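Local coordinates for protein Udp-n-acetylglucosamine pyrophosphorylase (PDB 4BQH) that probably transfers the UMP part of UTP to N-acetyl-alpha-D-glucosamine 1-phosphate, giving UDP-N-acetylglucosamine and diphosphate, and binds an allosteric inhibitor, at residues Asp84-Ser87 with Val88-Arg92; Ile387-Lys391 with Gly392-Gly396; Arg461-Ile464 with Thr465-Thr469. One frame throughout, in Å; residues are numbered along the deposited sequence.

Contact 1: residues Asp84-Ser87 with Val88-Arg92; sequences DISS and VDRRR
The guanidinium of R90 lies stacked on the carboxylate of D84, the two planes only 3° apart, with OD2 of D84 over the centre of one face. At its rim, in the plane, NH1 of R90 donates to a water 2.7 Å away that in turn donates to D84 O, so one end of the arginine is tied to both the side chain and the backbone of D84. The guanidinium of R91 is used differently: S87 O and CA of V88 sit over one face, toward the rim, while I85 O stands at the edge, where NH1 of R91 donates to it over 3.1 Å.

The R90 chain, extended from CG to NE, carries its CD past OD1 of D84, at 3.4 Å. That same OD1 closes an Asx turn by accepting from S86 N, and it takes the hydroxyl of S86 on its syn lone pair, S86 OG to D84 OD1 being 2.6 Å. S87 is the N-cap of helix 88-92. Its OG, held between the backbone N and the carbonyl carbon (chi1 63°), accepts a weak bond from R90 N, and R91 N reaches S87 O at 3.0 Å to start the helical pattern.

NH1 of R91 also forms a salt bridge with D429, which links the turn to the region after strand 423-427. In the R90 pair OD2 of D84 and NH1 of R90 are 3.5 Å apart with no N-H aimed at the oxygen, so the attraction is one of charge and stacking, and the two donors on OD1 would probably favour an ionised D84.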
ATOM      1  N   ASP A  84      -7.092   0.416  19.609  1.00 11.25           N
ATOM      2  CA  ASP A  84      -8.337   0.474  18.863  1.00 12.26           C
ATOM      3  C   ASP A  84      -8.848   1.918  18.805  1.00 11.92           C
ATOM      4  O   ASP A  84      -9.319   2.459  19.788  1.00 12.76           O
ATOM      5  CB  ASP A  84      -9.361  -0.486  19.472  1.00 12.71           C
ATOM      6  CG  ASP A  84     -10.597  -0.691  18.590  1.00 12.70           C
ATOM      7  OD1 ASP A  84     -10.898   0.171  17.747  1.00 12.74           O
ATOM      8  OD2 ASP A  84     -11.247  -1.748  18.739  1.00 14.05           O
ATOM      9  N   ILE A  85      -8.743   2.524  17.632  1.00 11.78           N
ATOM     10  CA  ILE A  85      -9.252   3.872  17.421  1.00 12.24           C
ATOM     11  C   ILE A  85     -10.358   3.882  16.345  1.00 12.07           C
ATOM     12  O   ILE A  85     -10.516   4.842  15.608  1.00 12.92           O
ATOM     13  CB  ILE A  85      -8.091   4.850  17.143  1.00 13.02           C
ATOM     14  CG1 ILE A  85      -7.237   4.379  15.964  1.00 13.45           C
ATOM     15  CG2 ILE A  85      -7.219   4.971  18.385  1.00 12.92           C
ATOM     16  CD1 ILE A  85      -6.131   5.338  15.562  1.00 14.81           C
ATOM     17  N   SER A  86     -11.164   2.823  16.338  1.00 11.77           N
ATOM     18  CA  SER A  86     -12.041   2.510  15.202  1.00 12.74           C
ATOM     19  C   SER A  86     -13.392   3.228  15.217  1.00 14.11           C
ATOM     20  O   SER A  86     -14.188   3.040  14.307  1.00 14.48           O
ATOM     21  CB  SER A  86     -12.226   0.990  15.038  1.00 12.94           C
ATOM     22  OG  SER A  86     -12.916   0.438  16.155  1.00 13.66           O
ATOM     23  N   SER A  87     -13.628   4.084  16.212  1.00 15.83           N
ATOM     24  CA  SER A  87     -14.831   4.953  16.181  1.00 17.98           C
ATOM     25  C   SER A  87     -14.604   6.302  16.866  1.00 19.27           C
ATOM     26  O   SER A  87     -13.648   6.466  17.620  1.00 17.70           O
ATOM     27  CB  SER A  87     -16.024   4.239  16.805  1.00 18.65           C
ATOM     28  OG  SER A  87     -15.759   3.968  18.165  1.00 21.56           O
ATOM     29  N   VAL A  88     -15.503   7.260  16.599  1.00 20.71           N
ATOM     30  CA  VAL A  88     -15.466   8.573  17.267  1.00 23.67           C
ATOM     31  C   VAL A  88     -15.324   8.425  18.785  1.00 23.60           C
ATOM     32  O   VAL A  88     -14.467   9.070  19.399  1.00 24.49           O
ATOM     33  CB  VAL A  88     -16.703   9.449  16.917  1.00 24.85           C
ATOM     34  CG1 VAL A  88     -16.742  10.692  17.797  1.00 28.12           C
ATOM     35  CG2 VAL A  88     -16.671   9.861  15.451  1.00 26.61           C
ATOM     36  N   ASP A  89     -16.138   7.545  19.369  1.00 25.49           N
ATOM     37  CA  ASP A  89     -16.188   7.334  20.818  1.00 27.87           C
ATOM     38  C   ASP A  89     -14.890   6.750  21.374  1.00 27.44           C
ATOM     39  O   ASP A  89     -14.414   7.161  22.434  1.00 27.08           O
ATOM     40  CB  ASP A  89     -17.374   6.427  21.191  1.00 31.56           C
ATOM     41  CG  ASP A  89     -18.729   7.150  21.121  1.00 36.27           C
ATOM     42  OD1 ASP A  89     -18.776   8.388  21.321  1.00 39.39           O
ATOM     43  OD2 ASP A  89     -19.756   6.477  20.869  1.00 37.11           O
ATOM     44  N   ARG A  90     -14.307   5.794  20.652  1.00 25.89           N
ATOM     45  CA  ARG A  90     -13.025   5.229  21.093  1.00 23.94           C
ATOM     46  C   ARG A  90     -11.890   6.234  20.975  1.00 22.57           C
ATOM     47  O   ARG A  90     -10.937   6.189  21.751  1.00 24.85           O
ATOM     48  CB  ARG A  90     -12.694   3.977  20.301  1.00 23.80           C
ATOM     49  CG  ARG A  90     -13.631   2.824  20.545  1.00 24.55           C
ATOM     50  CD  ARG A  90     -13.306   1.716  19.565  1.00 25.35           C
ATOM     51  NE  ARG A  90     -14.135   0.530  19.743  1.00 25.16           N
ATOM     52  CZ  ARG A  90     -13.920  -0.420  20.656  1.00 27.08           C
ATOM     53  NH1 ARG A  90     -12.902  -0.336  21.516  1.00 26.02           N
ATOM     54  NH2 ARG A  90     -14.732  -1.471  20.706  1.00 26.89           N
ATOM     55  N   ARG A  91     -11.974   7.140  20.013  1.00 22.15           N
ATOM     56  CA  ARG A  91     -10.953   8.168  19.882  1.00 22.89           C
ATOM     57  C   ARG A  91     -11.088   9.257  20.956  1.00 24.28           C
ATOM     58  O   ARG A  91     -10.080   9.790  21.429  1.00 24.03           O
ATOM     59  CB  ARG A  91     -10.933   8.771  18.483  1.00 23.94           C
ATOM     60  CG  ARG A  91     -10.508   7.770  17.413  1.00 23.20           C
ATOM     61  CD  ARG A  91     -10.217   8.452  16.096  1.00 25.42           C
ATOM     62  NE  ARG A  91     -11.401   9.104  15.552  1.00 26.25           N
ATOM     63  CZ  ARG A  91     -12.365   8.482  14.871  1.00 26.69           C
ATOM     64  NH1 ARG A  91     -12.310   7.170  14.640  1.00 23.39           N
ATOM     65  NH2 ARG A  91     -13.397   9.183  14.423  1.00 26.01           N
ATOM     66  N   ARG A  92     -12.321   9.576  21.345  1.00 25.50           N
ATOM     67  CA  ARG A  92     -12.547  10.578  22.401  1.00 25.56           C
ATOM     68  C   ARG A  92     -11.929  10.140  23.732  1.00 24.17           C
ATOM     69  O   ARG A  92     -11.244  10.921  24.393  1.00 24.76           O
ATOM     70  CB  ARG A  92     -14.047  10.848  22.591  1.00 28.75           C
ATOM     71  CG  ARG A  92     -14.648  11.880  21.646  1.00 31.85           C
ATOM     72  CD  ARG A  92     -15.975  12.406  22.204  1.00 33.34           C
TER
HETATM   73  O   HOH W   1     -10.837   1.380  22.021  1.00 22.56           O

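Contact 2: residues Ile387-Lys391 with Gly392-Gly396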
ATOM      1  N   ILE A 387      -5.714 -20.099 -18.116  1.00 16.15           N
ATOM      2  CA  ILE A 387      -4.758 -19.107 -18.578  1.00 15.54           C
ATOM      3  C   ILE A 387      -4.808 -18.993 -20.102  1.00 15.18           C
ATOM      4  O   ILE A 387      -4.570 -19.967 -20.765  1.00 14.81           O
ATOM      5  CB  ILE A 387      -3.345 -19.528 -18.148  1.00 16.06           C
ATOM      6  CG1 ILE A 387      -3.238 -19.481 -16.621  1.00 16.69           C
ATOM      7  CG2 ILE A 387      -2.296 -18.633 -18.806  1.00 16.86           C
ATOM      8  CD1 ILE A 387      -1.939 -20.067 -16.129  1.00 17.16           C
ATOM      9  N   PRO A 388      -5.119 -17.801 -20.643  1.00 15.65           N
ATOM     10  CA  PRO A 388      -5.140 -17.647 -22.105  1.00 16.44           C
ATOM     11  C   PRO A 388      -3.725 -17.758 -22.666  1.00 15.69           C
ATOM     12  O   PRO A 388      -2.791 -17.189 -22.094  1.00 16.89           O
ATOM     13  CB  PRO A 388      -5.646 -16.207 -22.294  1.00 17.41           C
ATOM     14  CG  PRO A 388      -6.303 -15.855 -20.985  1.00 17.99           C
ATOM     15  CD  PRO A 388      -5.423 -16.522 -19.967  1.00 16.75           C
ATOM     16  N   THR A 389      -3.560 -18.482 -23.776  1.00 13.96           N
ATOM     17  CA  THR A 389      -2.274 -18.535 -24.486  1.00 13.16           C
ATOM     18  C   THR A 389      -2.552 -18.457 -25.972  1.00 12.61           C
ATOM     19  O   THR A 389      -3.681 -18.630 -26.398  1.00 12.35           O
ATOM     20  CB  THR A 389      -1.427 -19.812 -24.218  1.00 12.86           C
ATOM     21  OG1 THR A 389      -1.892 -20.916 -25.028  1.00 12.66           O
ATOM     22  CG2 THR A 389      -1.462 -20.209 -22.713  1.00 13.23           C
ATOM     23  N   ILE A 390      -1.515 -18.195 -26.761  1.00 12.23           N
ATOM     24  CA  ILE A 390      -1.689 -18.126 -28.226  1.00 12.50           C
ATOM     25  C   ILE A 390      -2.023 -19.522 -28.817  1.00 12.59           C
ATOM     26  O   ILE A 390      -2.352 -19.640 -30.020  1.00 11.87           O
ATOM     27  CB  ILE A 390      -0.410 -17.552 -28.874  1.00 12.42           C
ATOM     28  CG1 ILE A 390      -0.724 -16.866 -30.221  1.00 12.82           C
ATOM     29  CG2 ILE A 390       0.658 -18.644 -28.978  1.00 11.93           C
ATOM     30  CD1 ILE A 390       0.312 -15.872 -30.705  1.00 14.00           C
ATOM     31  N   LYS A 391      -1.912 -20.572 -27.999  1.00 12.67           N
ATOM     32  CA  LYS A 391      -2.302 -21.936 -28.418  1.00 13.38           C
ATOM     33  C   LYS A 391      -3.640 -22.342 -27.808  1.00 14.09           C
ATOM     34  O   LYS A 391      -4.020 -23.508 -27.857  1.00 14.07           O
ATOM     35  CB  LYS A 391      -1.201 -22.956 -28.083  1.00 14.69           C
ATOM     36  CG  LYS A 391       0.168 -22.527 -28.601  1.00 15.38           C
ATOM     37  CD  LYS A 391       1.114 -23.670 -28.950  1.00 18.33           C
ATOM     38  CE  LYS A 391       1.714 -24.358 -27.765  1.00 19.99           C
ATOM     39  NZ  LYS A 391       2.627 -25.459 -28.231  1.00 20.44           N
ATOM     40  N   GLY A 392      -4.365 -21.356 -27.289  1.00 13.77           N
ATOM     41  CA  GLY A 392      -5.642 -21.604 -26.615  1.00 14.85           C
ATOM     42  C   GLY A 392      -5.488 -21.647 -25.103  1.00 15.17           C
ATOM     43  O   GLY A 392      -4.364 -21.675 -24.589  1.00 14.26           O
ATOM     44  N   PRO A 393      -6.626 -21.630 -24.379  1.00 15.83           N
ATOM     45  CA  PRO A 393      -6.555 -21.609 -22.915  1.00 16.06           C
ATOM     46  C   PRO A 393      -6.018 -22.920 -22.348  1.00 15.44           C
ATOM     47  O   PRO A 393      -6.288 -24.006 -22.877  1.00 15.09           O
ATOM     48  CB  PRO A 393      -8.011 -21.369 -22.489  1.00 16.81           C
ATOM     49  CG  PRO A 393      -8.836 -21.906 -23.628  1.00 17.40           C
ATOM     50  CD  PRO A 393      -8.023 -21.611 -24.874  1.00 16.10           C
ATOM     51  N   VAL A 394      -5.215 -22.819 -21.294  1.00 14.96           N
ATOM     52  CA  VAL A 394      -4.758 -24.002 -20.569  1.00 15.24           C
ATOM     53  C   VAL A 394      -4.950 -23.765 -19.081  1.00 14.97           C
ATOM     54  O   VAL A 394      -5.009 -22.628 -18.650  1.00 15.13           O
ATOM     55  CB  VAL A 394      -3.270 -24.343 -20.812  1.00 15.97           C
ATOM     56  CG1 VAL A 394      -2.992 -24.577 -22.295  1.00 16.49           C
ATOM     57  CG2 VAL A 394      -2.386 -23.209 -20.314  1.00 16.22           C
ATOM     58  N   MET A 395      -5.026 -24.849 -18.322  1.00 15.49           N
ATOM     59  CA  MET A 395      -5.113 -24.767 -16.870  1.00 16.19           C
ATOM     60  C   MET A 395      -3.687 -24.668 -16.344  1.00 14.60           C
ATOM     61  O   MET A 395      -2.815 -25.405 -16.794  1.00 15.74           O
ATOM     62  CB  MET A 395      -5.802 -26.019 -16.301  1.00 18.47           C
ATOM     63  CG  MET A 395      -7.300 -26.115 -16.606  1.00 20.69           C
ATOM     64  SD  MET A 395      -8.209 -24.558 -16.434  1.00 24.72           S
ATOM     65  CE  MET A 395      -8.274 -24.341 -14.653  1.00 23.98           C
ATOM     66  N   GLY A 396      -3.442 -23.737 -15.424  1.00 13.93           N
ATOM     67  CA  GLY A 396      -2.097 -23.592 -14.855  1.00 13.18           C
ATOM     68  C   GLY A 396      -2.165 -23.134 -13.415  1.00 13.32           C
ATOM     69  O   GLY A 396      -3.245 -22.862 -12.897  1.00 13.64           O
TER
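With chi1 at 81°, T389 sets its OG1 between its own backbone N and carbonyl carbon, facing into the turn, while CG2 is left anti to the carbonyl carbon and meets CG2 of V394 at 4.0 Å. From there the hydroxyl works in two directions. It donates to G392 O, with OG1 of T389 2.6 Å from that oxygen and tilted 17° from the carbonyl plane, and it accepts from K391 N, which makes an ST turn. The methyl contact is a crossing at about a right angle between the two side chains.

Residues T389 to G392 form a type I beta turn, closed by G392 N bonding to T389 O at 2.9 Å from well above the carbonyl plane. The turn closes the tip of a beta hairpin whose arms are strands 381-387 and 394-400, an antiparallel two-stranded sheet. G392 takes a positive phi of 98°, a backbone conformation that glycine reaches easily.

Beyond the turn, I387 and V394 form a hydrogen-bonded pair: I387 N to V394 O is 2.7 Å and V394 N to I387 O is 3.0 Å. Between the arms P393 CA brings a C-H to I387 O at 3.4 Å. The side chains of I387 and V394 lie on one face of the sheet, and CD1 of I387 reaches CA of G396 at 3.8 Å. I224, in a loop, touches I387, T389 and V394 alike, and I390 has a backbone bond to E226.

Contact 3: residues Arg461-Ile464 with Thr465-Thr469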
ATOM      1  N   ARG A 461     -17.525  15.704   7.962  1.00 14.13           N
ATOM      2  CA  ARG A 461     -17.341  15.642   9.391  1.00 15.57           C
ATOM      3  C   ARG A 461     -16.291  16.653   9.853  1.00 14.70           C
ATOM      4  O   ARG A 461     -16.474  17.295  10.882  1.00 14.77           O
ATOM      5  CB  ARG A 461     -16.947  14.226   9.857  1.00 17.04           C
ATOM      6  CG  ARG A 461     -18.115  13.241   9.855  1.00 18.83           C
ATOM      7  CD  ARG A 461     -17.733  11.850  10.381  1.00 20.88           C
ATOM      8  NE  ARG A 461     -16.692  11.161   9.594  1.00 20.76           N
ATOM      9  CZ  ARG A 461     -16.928  10.342   8.568  1.00 21.23           C
ATOM     10  NH1 ARG A 461     -18.173  10.107   8.176  1.00 23.62           N
ATOM     11  NH2 ARG A 461     -15.924   9.746   7.939  1.00 21.29           N
ATOM     12  N   TRP A 462     -15.197  16.798   9.101  1.00 13.93           N
ATOM     13  CA  TRP A 462     -14.144  17.706   9.541  1.00 14.25           C
ATOM     14  C   TRP A 462     -14.639  19.123   9.568  1.00 14.13           C
ATOM     15  O   TRP A 462     -14.344  19.886  10.504  1.00 14.06           O
ATOM     16  CB  TRP A 462     -12.945  17.682   8.623  1.00 14.17           C
ATOM     17  CG  TRP A 462     -12.180  16.412   8.576  1.00 14.86           C
ATOM     18  CD1 TRP A 462     -12.246  15.328   9.451  1.00 15.84           C
ATOM     19  CD2 TRP A 462     -11.126  16.089   7.635  1.00 15.37           C
ATOM     20  NE1 TRP A 462     -11.359  14.347   9.064  1.00 16.69           N
ATOM     21  CE2 TRP A 462     -10.643  14.756   7.996  1.00 15.37           C
ATOM     22  CE3 TRP A 462     -10.551  16.751   6.549  1.00 14.88           C
ATOM     23  CZ2 TRP A 462      -9.635  14.133   7.289  1.00 15.21           C
ATOM     24  CZ3 TRP A 462      -9.545  16.106   5.831  1.00 15.27           C
ATOM     25  CH2 TRP A 462      -9.107  14.813   6.192  1.00 14.69           C
ATOM     26  N   LEU A 463     -15.386  19.491   8.529  1.00 14.15           N
ATOM     27  CA  LEU A 463     -15.872  20.871   8.417  1.00 14.67           C
ATOM     28  C   LEU A 463     -16.903  21.201   9.500  1.00 15.35           C
ATOM     29  O   LEU A 463     -16.838  22.284  10.103  1.00 15.52           O
ATOM     30  CB  LEU A 463     -16.442  21.112   7.014  1.00 14.18           C
ATOM     31  CG  LEU A 463     -16.945  22.540   6.769  1.00 14.25           C
ATOM     32  CD1 LEU A 463     -15.842  23.553   7.064  1.00 14.36           C
ATOM     33  CD2 LEU A 463     -17.436  22.664   5.326  1.00 13.82           C
ATOM     34  N   ILE A 464     -17.824  20.268   9.768  1.00 15.75           N
ATOM     35  CA  ILE A 464     -18.822  20.439  10.851  1.00 18.02           C
ATOM     36  C   ILE A 464     -18.118  20.615  12.197  1.00 18.05           C
ATOM     37  O   ILE A 464     -18.444  21.528  12.953  1.00 17.86           O
ATOM     38  CB  ILE A 464     -19.866  19.307  10.893  1.00 18.51           C
ATOM     39  CG1 ILE A 464     -20.768  19.419   9.677  1.00 19.94           C
ATOM     40  CG2 ILE A 464     -20.748  19.375  12.154  1.00 19.39           C
ATOM     41  CD1 ILE A 464     -21.655  18.221   9.450  1.00 20.97           C
ATOM     42  N   THR A 465     -17.099  19.799  12.451  1.00 19.00           N
ATOM     43  CA  THR A 465     -16.273  19.967  13.654  1.00 19.32           C
ATOM     44  C   THR A 465     -15.599  21.337  13.738  1.00 19.79           C
ATOM     45  O   THR A 465     -15.594  21.977  14.808  1.00 20.79           O
ATOM     46  CB  THR A 465     -15.197  18.859  13.743  1.00 19.77           C
ATOM     47  OG1 THR A 465     -15.857  17.594  13.837  1.00 20.46           O
ATOM     48  CG2 THR A 465     -14.306  19.068  14.970  1.00 20.24           C
ATOM     49  N   ALA A 466     -15.026  21.797  12.624  1.00 18.15           N
ATOM     50  CA  ALA A 466     -14.384  23.114  12.609  1.00 19.13           C
ATOM     51  C   ALA A 466     -15.406  24.229  12.881  1.00 20.49           C
ATOM     52  O   ALA A 466     -15.123  25.176  13.624  1.00 20.67           O
ATOM     53  CB  ALA A 466     -13.670  23.353  11.294  1.00 18.87           C
ATOM     54  N   LEU A 467     -16.599  24.092  12.296  1.00 20.29           N
ATOM     55  CA  LEU A 467     -17.665  25.074  12.498  1.00 21.50           C
ATOM     56  C   LEU A 467     -18.150  25.114  13.943  1.00 23.34           C
ATOM     57  O   LEU A 467     -18.388  26.199  14.499  1.00 23.90           O
ATOM     58  CB  LEU A 467     -18.831  24.798  11.543  1.00 20.71           C
ATOM     59  CG  LEU A 467     -18.610  25.300  10.112  1.00 21.48           C
ATOM     60  CD1 LEU A 467     -19.659  24.759   9.139  1.00 20.14           C
ATOM     61  CD2 LEU A 467     -18.571  26.825  10.096  1.00 20.55           C
ATOM     62  N   GLU A 468     -18.275  23.940  14.556  1.00 25.05           N
ATOM     63  CA  GLU A 468     -18.723  23.831  15.941  1.00 28.15           C
ATOM     64  C   GLU A 468     -17.702  24.381  16.938  1.00 30.27           C
ATOM     65  O   GLU A 468     -18.089  24.943  17.969  1.00 31.31           O
ATOM     66  CB  GLU A 468     -19.093  22.393  16.301  1.00 29.38           C
ATOM     67  CG  GLU A 468     -20.460  21.967  15.788  1.00 31.61           C
ATOM     68  CD  GLU A 468     -20.726  20.487  15.970  1.00 33.47           C
ATOM     69  OE1 GLU A 468     -19.753  19.695  15.990  1.00 36.22           O
ATOM     70  OE2 GLU A 468     -21.911  20.110  16.086  1.00 35.74           O
ATOM     71  N   THR A 469     -16.415  24.226  16.632  1.00 30.48           N
ATOM     72  CA  THR A 469     -15.371  24.817  17.466  1.00 31.81           C
ATOM     73  C   THR A 469     -15.456  26.341  17.430  1.00 33.81           C
ATOM     74  O   THR A 469     -15.373  26.990  18.478  1.00 34.11           O
ATOM     75  CB  THR A 469     -13.959  24.339  17.079  1.00 31.78           C
ATOM     76  OG1 THR A 469     -13.919  22.913  17.160  1.00 31.04           O
ATOM     77  CG2 THR A 469     -12.914  24.912  18.050  1.00 33.36           C
TER
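Two consecutive turns of the long helix 448-471 meet here, joined by the regular i to i+4 hydrogen bonds of an alpha helix. T465 N bonds to R461 O at 3.0 Å, A466 N to W462 O at 2.9 Å, and L467 N to L463 O and E468 N to I464 O follow in the same way.

The side chains add their own contacts along the axis. E468 and I464 lie side by side and point the same way: CD of E468 comes within 4.0 Å of CG2 of I464, the branch that stands anti to its backbone N and beside the carbonyl carbon. The glutamate chain, extended beyond CG, runs over I464 O on its way out, with CG of E468 3.5 Å from that oxygen, and its OE2 ends in a salt bridge with R496. One step round the helix, L463 and L467 meet through CG of L463 and CD1 of L467, 4.2 Å apart, a purely apolar touch.

On another side T465 keeps its OG1 beside its backbone N (chi1 -62°), which leaves it 3.0 Å from R461 O. T465 O in turn accepts both the backbone N and the hydroxyl of T469, one turn further on, the two donors coming from opposite faces of its plane, so that T469 folds its polar group back on the helix.

L463 and L467 are buried against L519 of helix 519-528, L463 also touching M495 of helix 485-497 and L467 touching V492 of it. I464 rests on M495 and R496 of helix 485-497, and W462 reaches I504 of strand 501-504. At the start of the segment R461 forms a salt bridge with D432, of helix 430-433.

From the N terminus the contacts come in series, none nesting in or crossing another, and all are local. Contact 1 makes the entry from strand 83-84 into helix 88-92, beside strand 423-427 of the large mixed sheet. Only contact 2 closes a hairpin turn, between strands 381-387 and 394-400, on the opposite side of the chain's centre, about 50 Å from contact 1 between centres. Contact 3 joins successive turns of helix 448-471, closing no loop, and packs on helices 485-497 and 519-528. Contacts 1 and 3 share a side, their nearest atoms about 6 Å apart without touching, and D432 of helix 430-433 reaches both: it pairs with R461 and more weakly, at long range, with R91.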